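Local coordinates for protein alpha-1,3-glucanase (Streptomyces thermodiastaticus, PDB 7C7D) that probably hydrolyses the alpha-1,3-glucosidic linkages of alpha-1,3-glucan, as a thermostable glycosidase of family GH87, at residues V531-R543 with Y556-T570. Numbering follows the deposited sequence.
Sequences VVQAEAPGEATFR and YNCPFPSGSGTFTVT
The Phe567 ring packs against Ala534 and Ala540 in the angle between two parallel strand pairings of neighbouring coils, at the C-terminal end of the right-handed parallel beta-helix. With CG anti to the backbone N (chi1 -173°), the ring turns inward: Phe567 CD2 lies 3.6 Å from Ala534 CB and Phe567 CZ 3.7 Å from Ala540 CB, while Glu539 CA sits over one face. Contact is also close beside the ring, where Phe567 CB is 3.2 Å from Ala536 O. The Phe542 and Val569 side chains cross, Phe542 CD1 lying 3.5 Å from Val569 CG1. Backbone hydrogen bonds of parallel pairing join strand 532-534 to Tyr556 and Cys558, and strand 538-543 to 567-570, the latter axes only 11° apart. At the corner between them, Phe560 N reaches Glu535 O from above the carbonyl plane. There the buried Glu535 sets OE2 3.5 Å from Phe560 CE2, at the ring edge, whereas its OE1 accepts from buried Gln533 NE2. Asn557 ND2 ties the two strands of its own coil together, donating to Phe567 O at 2.9 Å with an N-H...O angle of 179°. The outer side is looser and wetter: Thr541 and Thr570 merely lie side by side, and one water links Gly538 O, Thr566 OG1 and Thr568 OG1. Backbone bonds thus set the register, apolar contacts pack the inner side, and water bridges the outer edge.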
ATOM      1  N   VAL A 531      14.970  -0.672 -20.392  1.00 11.20           N
ATOM      2  CA  VAL A 531      13.555  -1.035 -20.479  1.00 11.30           C
ATOM      3  C   VAL A 531      13.339  -2.489 -20.063  1.00 11.32           C
ATOM      4  O   VAL A 531      12.357  -2.813 -19.382  1.00 11.61           O
ATOM      5  CB  VAL A 531      13.002  -0.726 -21.885  1.00 12.17           C
ATOM      6  CG1 VAL A 531      11.553  -1.173 -21.996  1.00 13.70           C
ATOM      7  CG2 VAL A 531      13.126   0.765 -22.157  1.00 13.76           C
ATOM      8  N   VAL A 532      14.250  -3.380 -20.449  1.00 11.25           N
ATOM      9  CA  VAL A 532      14.167  -4.799 -20.126  1.00 11.55           C
ATOM     10  C   VAL A 532      15.478  -5.222 -19.478  1.00 11.64           C
ATOM     11  O   VAL A 532      16.544  -5.138 -20.105  1.00 12.92           O
ATOM     12  CB  VAL A 532      13.881  -5.674 -21.358  1.00 11.98           C
ATOM     13  CG1 VAL A 532      13.888  -7.152 -20.964  1.00 13.96           C
ATOM     14  CG2 VAL A 532      12.548  -5.300 -21.987  1.00 14.34           C
ATOM     15  N   GLN A 533      15.396  -5.682 -18.228  1.00 11.91           N
ATOM     16  CA  GLN A 533      16.529  -6.216 -17.482  1.00 12.15           C
ATOM     17  C   GLN A 533      16.294  -7.722 -17.381  1.00 12.31           C
ATOM     18  O   GLN A 533      15.503  -8.177 -16.553  1.00 12.80           O
ATOM     19  CB  GLN A 533      16.588  -5.553 -16.112  1.00 13.76           C
ATOM     20  CG  GLN A 533      17.740  -5.992 -15.225  1.00 15.20           C
ATOM     21  CD  GLN A 533      17.732  -5.278 -13.889  1.00 15.32           C
ATOM     22  OE1 GLN A 533      17.654  -4.047 -13.827  1.00 17.06           O
ATOM     23  NE2 GLN A 533      17.808  -6.042 -12.810  1.00 16.60           N
ATOM     24  N   ALA A 534      16.939  -8.487 -18.264  1.00 12.00           N
ATOM     25  CA  ALA A 534      16.712  -9.923 -18.397  1.00 12.60           C
ATOM     26  C   ALA A 534      17.890 -10.678 -17.794  1.00 13.02           C
ATOM     27  O   ALA A 534      18.998 -10.664 -18.343  1.00 15.26           O
ATOM     28  CB  ALA A 534      16.512 -10.313 -19.859  1.00 14.78           C
ATOM     29  N   GLU A 535      17.641 -11.350 -16.674  1.00 12.93           N
ATOM     30  CA  GLU A 535      18.681 -12.050 -15.943  1.00 14.58           C
ATOM     31  C   GLU A 535      18.356 -13.509 -15.671  1.00 14.25           C
ATOM     32  O   GLU A 535      19.177 -14.207 -15.068  1.00 15.16           O
ATOM     33  CB  GLU A 535      18.967 -11.334 -14.622  1.00 18.74           C
ATOM     34  CG  GLU A 535      19.469  -9.936 -14.835  1.00 23.91           C
ATOM     35  CD  GLU A 535      19.762  -9.247 -13.538  1.00 29.82           C
ATOM     36  OE1 GLU A 535      18.823  -8.667 -12.962  1.00 31.48           O
ATOM     37  OE2 GLU A 535      20.923  -9.311 -13.084  1.00 34.20           O
ATOM     38  N   ALA A 536      17.199 -13.973 -16.056  1.00 14.89           N
ATOM     39  CA  ALA A 536      16.852 -15.377 -15.969  1.00 15.81           C
ATOM     40  C   ALA A 536      16.943 -16.013 -17.345  1.00 13.39           C
ATOM     41  O   ALA A 536      16.769 -15.333 -18.356  1.00 14.05           O
ATOM     42  CB  ALA A 536      15.409 -15.532 -15.485  1.00 16.34           C
ATOM     43  N   PRO A 537      17.213 -17.312 -17.429  1.00 13.06           N
ATOM     44  CA  PRO A 537      16.992 -18.022 -18.692  1.00 14.05           C
ATOM     45  C   PRO A 537      15.502 -18.080 -18.989  1.00 13.71           C
ATOM     46  O   PRO A 537      14.660 -17.890 -18.109  1.00 14.62           O
ATOM     47  CB  PRO A 537      17.552 -19.420 -18.413  1.00 15.36           C
ATOM     48  CG  PRO A 537      17.397 -19.584 -16.923  1.00 17.43           C
ATOM     49  CD  PRO A 537      17.595 -18.220 -16.330  1.00 15.54           C
ATOM     50  N   GLY A 538      15.178 -18.339 -20.255  1.00 14.11           N
ATOM     51  CA  GLY A 538      13.787 -18.491 -20.642  1.00 14.82           C
ATOM     52  C   GLY A 538      13.447 -17.754 -21.922  1.00 14.34           C
ATOM     53  O   GLY A 538      14.260 -17.708 -22.850  1.00 15.24           O
ATOM     54  N   GLU A 539      12.248 -17.180 -21.991  1.00 14.61           N
ATOM     55  CA  GLU A 539      11.810 -16.475 -23.187  1.00 14.14           C
ATOM     56  C   GLU A 539      10.638 -15.573 -22.836  1.00 14.18           C
ATOM     57  O   GLU A 539       9.860 -15.860 -21.922  1.00 15.21           O
ATOM     58  CB  GLU A 539      11.416 -17.442 -24.318  1.00 16.20           C
ATOM     59  CG  GLU A 539      10.380 -18.507 -23.940  1.00 19.75           C
ATOM     60  CD  GLU A 539       8.939 -18.005 -23.974  1.00 21.60           C
ATOM     61  OE1 GLU A 539       8.070 -18.636 -23.314  1.00 20.70           O
ATOM     62  OE2 GLU A 539       8.671 -16.982 -24.654  1.00 22.14           O
ATOM     63  N   ALA A 540      10.510 -14.490 -23.594  1.00 14.95           N
ATOM     64  CA  ALA A 540       9.357 -13.615 -23.476  1.00 15.16           C
ATOM     65  C   ALA A 540       9.134 -12.922 -24.805  1.00 14.68           C
ATOM     66  O   ALA A 540      10.068 -12.738 -25.589  1.00 15.87           O
ATOM     67  CB  ALA A 540       9.550 -12.565 -22.381  1.00 15.78           C
ATOM     68  N   THR A 541       7.889 -12.531 -25.044  1.00 13.20           N
ATOM     69  CA  THR A 541       7.517 -11.797 -26.242  1.00 13.04           C
ATOM     70  C   THR A 541       7.108 -10.385 -25.858  1.00 11.82           C
ATOM     71  O   THR A 541       6.358 -10.188 -24.895  1.00 12.44           O
ATOM     72  CB  THR A 541       6.351 -12.493 -26.942  1.00 15.66           C
ATOM     73  OG1 THR A 541       6.758 -13.814 -27.312  1.00 19.27           O
ATOM     74  CG2 THR A 541       5.921 -11.726 -28.194  1.00 16.95           C
ATOM     75  N   PHE A 542       7.603  -9.410 -26.616  1.00 11.56           N
ATOM     76  CA  PHE A 542       7.311  -8.003 -26.385  1.00 10.85           C
ATOM     77  C   PHE A 542       6.676  -7.393 -27.623  1.00 11.22           C
ATOM     78  O   PHE A 542       7.244  -7.476 -28.718  1.00 12.26           O
ATOM     79  CB  PHE A 542       8.588  -7.234 -26.054  1.00 13.47           C
ATOM     80  CG  PHE A 542       9.276  -7.753 -24.826  1.00 17.30           C
ATOM     81  CD1 PHE A 542      10.086  -8.879 -24.899  1.00 19.91           C
ATOM     82  CD2 PHE A 542       9.087  -7.153 -23.596  1.00 20.17           C
ATOM     83  CE1 PHE A 542      10.708  -9.385 -23.777  1.00 21.14           C
ATOM     84  CE2 PHE A 542       9.713  -7.659 -22.452  1.00 18.68           C
ATOM     85  CZ  PHE A 542      10.524  -8.769 -22.555  1.00 20.75           C
ATOM     86  N   ARG A 543       5.509  -6.774 -27.449  1.00 11.20           N
ATOM     87  CA  ARG A 543       4.824  -6.073 -28.523  0.54 11.73           C
ATOM     88  C   ARG A 543       4.340  -4.727 -28.010  1.00 10.90           C
ATOM     89  O   ARG A 543       3.931  -4.601 -26.853  1.00 10.91           O
ATOM     90  CB  ARG A 543       3.568  -6.837 -29.000  0.54 16.36           C
ATOM     91  CG  ARG A 543       3.802  -8.175 -29.664  0.54 19.42           C
ATOM     92  CD  ARG A 543       2.494  -8.726 -30.230  0.54 21.52           C
ATOM     93  NE  ARG A 543       1.509  -9.004 -29.187  0.54 23.96           N
ATOM     94  CZ  ARG A 543       1.350 -10.191 -28.611  0.54 25.86           C
ATOM     95  NH1 ARG A 543       2.114 -11.210 -28.981  0.54 26.34           N
ATOM     96  NH2 ARG A 543       0.432 -10.362 -27.668  0.54 26.64           N
ATOM     97  N   TYR A 556      19.105  -5.221 -21.365  1.00 12.64           N
ATOM     98  CA  TYR A 556      20.246  -5.878 -20.750  1.00 13.20           C
ATOM     99  C   TYR A 556      19.874  -7.350 -20.672  1.00 13.32           C
ATOM    100  O   TYR A 556      18.884  -7.702 -20.032  1.00 15.20           O
ATOM    101  CB  TYR A 556      20.465  -5.301 -19.352  1.00 15.41           C
ATOM    102  CG  TYR A 556      21.594  -5.903 -18.560  1.00 18.62           C
ATOM    103  CD1 TYR A 556      22.888  -5.433 -18.703  1.00 21.40           C
ATOM    104  CD2 TYR A 556      21.360  -6.908 -17.632  1.00 21.89           C
ATOM    105  CE1 TYR A 556      23.928  -5.961 -17.965  1.00 26.09           C
ATOM    106  CE2 TYR A 556      22.398  -7.445 -16.887  1.00 25.97           C
ATOM    107  CZ  TYR A 556      23.679  -6.965 -17.057  1.00 27.76           C
ATOM    108  OH  TYR A 556      24.715  -7.497 -16.323  1.00 32.24           O
ATOM    109  N   ASN A 557      20.619  -8.199 -21.370  1.00 13.96           N
ATOM    110  CA  ASN A 557      20.277  -9.619 -21.463  1.00 14.00           C
ATOM    111  C   ASN A 557      21.496 -10.422 -21.029  1.00 14.67           C
ATOM    112  O   ASN A 557      22.381 -10.717 -21.834  1.00 16.04           O
ATOM    113  CB  ASN A 557      19.812  -9.983 -22.876  1.00 15.70           C
ATOM    114  CG  ASN A 557      19.268 -11.400 -22.969  1.00 16.19           C
ATOM    115  OD1 ASN A 557      19.544 -12.243 -22.113  1.00 17.48           O
ATOM    116  ND2 ASN A 557      18.507 -11.672 -24.022  1.00 17.69           N
ATOM    117  N   CYS A 558      21.536 -10.789 -19.751  1.00 14.83           N
ATOM    118  CA  CYS A 558      22.707 -11.436 -19.158  1.00 16.99           C
ATOM    119  C   CYS A 558      22.232 -12.426 -18.102  1.00 15.71           C
ATOM    120  O   CYS A 558      22.265 -12.142 -16.897  1.00 16.07           O
ATOM    121  CB  CYS A 558      23.659 -10.392 -18.558  1.00 19.79           C
ATOM    122  SG  CYS A 558      24.076  -8.960 -19.631  1.00 22.73           S
ATOM    123  N   PRO A 559      21.762 -13.607 -18.522  1.00 15.25           N
ATOM    124  CA  PRO A 559      21.214 -14.568 -17.557  1.00 15.22           C
ATOM    125  C   PRO A 559      22.268 -15.112 -16.609  1.00 14.56           C
ATOM    126  O   PRO A 559      23.437 -15.291 -16.963  1.00 16.60           O
ATOM    127  CB  PRO A 559      20.654 -15.695 -18.437  1.00 17.67           C
ATOM    128  CG  PRO A 559      20.519 -15.107 -19.797  1.00 18.83           C
ATOM    129  CD  PRO A 559      21.602 -14.071 -19.910  1.00 16.67           C
ATOM    130  N   PHE A 560      21.828 -15.397 -15.389  1.00 14.79           N
ATOM    131  CA  PHE A 560      22.644 -16.080 -14.398  1.00 15.16           C
ATOM    132  C   PHE A 560      21.789 -17.136 -13.714  1.00 15.32           C
ATOM    133  O   PHE A 560      20.564 -16.990 -13.642  1.00 15.09           O
ATOM    134  CB  PHE A 560      23.276 -15.105 -13.381  1.00 17.15           C
ATOM    135  CG  PHE A 560      22.299 -14.440 -12.431  1.00 17.62           C
ATOM    136  CD1 PHE A 560      21.912 -15.071 -11.259  1.00 18.21           C
ATOM    137  CD2 PHE A 560      21.832 -13.152 -12.679  1.00 18.29           C
ATOM    138  CE1 PHE A 560      21.040 -14.449 -10.368  1.00 18.81           C
ATOM    139  CE2 PHE A 560      20.963 -12.527 -11.787  1.00 18.97           C
ATOM    140  CZ  PHE A 560      20.566 -13.177 -10.636  1.00 20.12           C
ATOM    141  N   PRO A 561      22.403 -18.221 -13.212  1.00 15.25           N
ATOM    142  CA  PRO A 561      23.840 -18.501 -13.265  1.00 15.76           C
ATOM    143  C   PRO A 561      24.314 -19.003 -14.612  1.00 15.82           C
ATOM    144  O   PRO A 561      23.536 -19.522 -15.413  1.00 16.91           O
ATOM    145  CB  PRO A 561      24.002 -19.627 -12.242  1.00 16.56           C
ATOM    146  CG  PRO A 561      22.707 -20.348 -12.286  1.00 17.19           C
ATOM    147  CD  PRO A 561      21.667 -19.281 -12.502  1.00 16.18           C
ATOM    148  N   SER A 562      25.613 -18.856 -14.848  1.00 16.05           N
ATOM    149  CA  SER A 562      26.236 -19.500 -15.993  1.00 17.22           C
ATOM    150  C   SER A 562      25.906 -20.984 -15.988  1.00 17.25           C
ATOM    151  O   SER A 562      26.011 -21.652 -14.956  1.00 17.56           O
ATOM    152  CB  SER A 562      27.747 -19.316 -15.904  1.00 19.54           C
ATOM    153  OG  SER A 562      28.086 -17.945 -15.912  1.00 24.53           O
ATOM    154  N   GLY A 563      25.502 -21.497 -17.144  1.00 18.04           N
ATOM    155  CA  GLY A 563      25.094 -22.875 -17.272  1.00 18.91           C
ATOM    156  C   GLY A 563      23.596 -23.102 -17.282  1.00 19.52           C
ATOM    157  O   GLY A 563      23.164 -24.220 -17.586  1.00 23.27           O
ATOM    158  N   SER A 564      22.786 -22.088 -16.979  1.00 17.59           N
ATOM    159  CA  SER A 564      21.345 -22.289 -16.875  1.00 17.88           C
ATOM    160  C   SER A 564      20.582 -21.948 -18.150  1.00 17.75           C
ATOM    161  O   SER A 564      19.366 -22.148 -18.187  1.00 19.34           O
ATOM    162  CB  SER A 564      20.750 -21.525 -15.685  1.00 19.81           C
ATOM    163  OG  SER A 564      20.933 -20.130 -15.809  1.00 20.50           O
ATOM    164  N   GLY A 565      21.247 -21.432 -19.177  1.00 17.39           N
ATOM    165  CA  GLY A 565      20.629 -21.240 -20.476  1.00 16.90           C
ATOM    166  C   GLY A 565      20.513 -19.778 -20.875  1.00 16.58           C
ATOM    167  O   GLY A 565      20.956 -18.868 -20.178  1.00 19.02           O
ATOM    168  N   THR A 566      19.901 -19.575 -22.037  1.00 15.21           N
ATOM    169  CA  THR A 566      19.720 -18.249 -22.617  1.00 16.06           C
ATOM    170  C   THR A 566      18.320 -17.730 -22.331  1.00 14.81           C
ATOM    171  O   THR A 566      17.423 -18.474 -21.937  1.00 15.16           O
ATOM    172  CB  THR A 566      19.915 -18.290 -24.135  1.00 17.66           C
ATOM    173  OG1 THR A 566      18.898 -19.111 -24.727  1.00 20.17           O
ATOM    174  CG2 THR A 566      21.261 -18.844 -24.479  1.00 18.82           C
ATOM    175  N   PHE A 567      18.138 -16.434 -22.579  1.00 15.10           N
ATOM    176  CA  PHE A 567      16.833 -15.787 -22.546  1.00 15.22           C
ATOM    177  C   PHE A 567      16.581 -15.198 -23.924  1.00 16.56           C
ATOM    178  O   PHE A 567      17.362 -14.365 -24.390  1.00 20.21           O
ATOM    179  CB  PHE A 567      16.791 -14.677 -21.495  1.00 15.19           C
ATOM    180  CG  PHE A 567      15.420 -14.088 -21.294  1.00 15.09           C
ATOM    181  CD1 PHE A 567      14.473 -14.764 -20.540  1.00 14.92           C
ATOM    182  CD2 PHE A 567      15.066 -12.878 -21.870  1.00 15.95           C
ATOM    183  CE1 PHE A 567      13.208 -14.244 -20.342  1.00 15.62           C
ATOM    184  CE2 PHE A 567      13.796 -12.350 -21.676  1.00 16.34           C
ATOM    185  CZ  PHE A 567      12.870 -13.035 -20.910  1.00 16.20           C
ATOM    186  N   THR A 568      15.510 -15.642 -24.576  1.00 16.79           N
ATOM    187  CA  THR A 568      15.173 -15.193 -25.926  1.00 19.17           C
ATOM    188  C   THR A 568      14.091 -14.117 -25.855  1.00 18.49           C
ATOM    189  O   THR A 568      12.947 -14.396 -25.471  1.00 19.49           O
ATOM    190  CB  THR A 568      14.728 -16.367 -26.797  1.00 22.16           C
ATOM    191  OG1 THR A 568      15.789 -17.324 -26.889  1.00 24.27           O
ATOM    192  CG2 THR A 568      14.375 -15.887 -28.204  1.00 22.76           C
ATOM    193  N   VAL A 569      14.453 -12.900 -26.253  1.00 19.37           N
ATOM    194  CA  VAL A 569      13.529 -11.777 -26.366  1.00 20.77           C
ATOM    195  C   VAL A 569      12.980 -11.795 -27.787  1.00 19.97           C
ATOM    196  O   VAL A 569      13.719 -11.553 -28.741  1.00 22.05           O
ATOM    197  CB  VAL A 569      14.253 -10.453 -26.086  1.00 23.28           C
ATOM    198  CG1 VAL A 569      13.322  -9.264 -26.303  1.00 24.53           C
ATOM    199  CG2 VAL A 569      14.855 -10.446 -24.686  1.00 25.70           C
ATOM    200  N   THR A 570      11.688 -12.077 -27.939  1.00 17.12           N
ATOM    201  CA  THR A 570      11.057 -12.008 -29.253  1.00 16.34           C
ATOM    202  C   THR A 570      10.440 -10.630 -29.437  1.00 14.80           C
ATOM    203  O   THR A 570       9.626 -10.182 -28.620  1.00 13.99           O
ATOM    204  CB  THR A 570      10.017 -13.111 -29.463  1.00 18.29           C
ATOM    205  OG1 THR A 570      10.684 -14.371 -29.597  1.00 20.60           O
ATOM    206  CG2 THR A 570       9.209 -12.853 -30.732  1.00 20.78           C
TER
HETATM  207  O   HOH W   1      23.295 -10.691 -14.918  1.00 38.12           O
HETATM  208  O   HOH W   2      16.042 -18.997 -24.703  1.00 25.54           O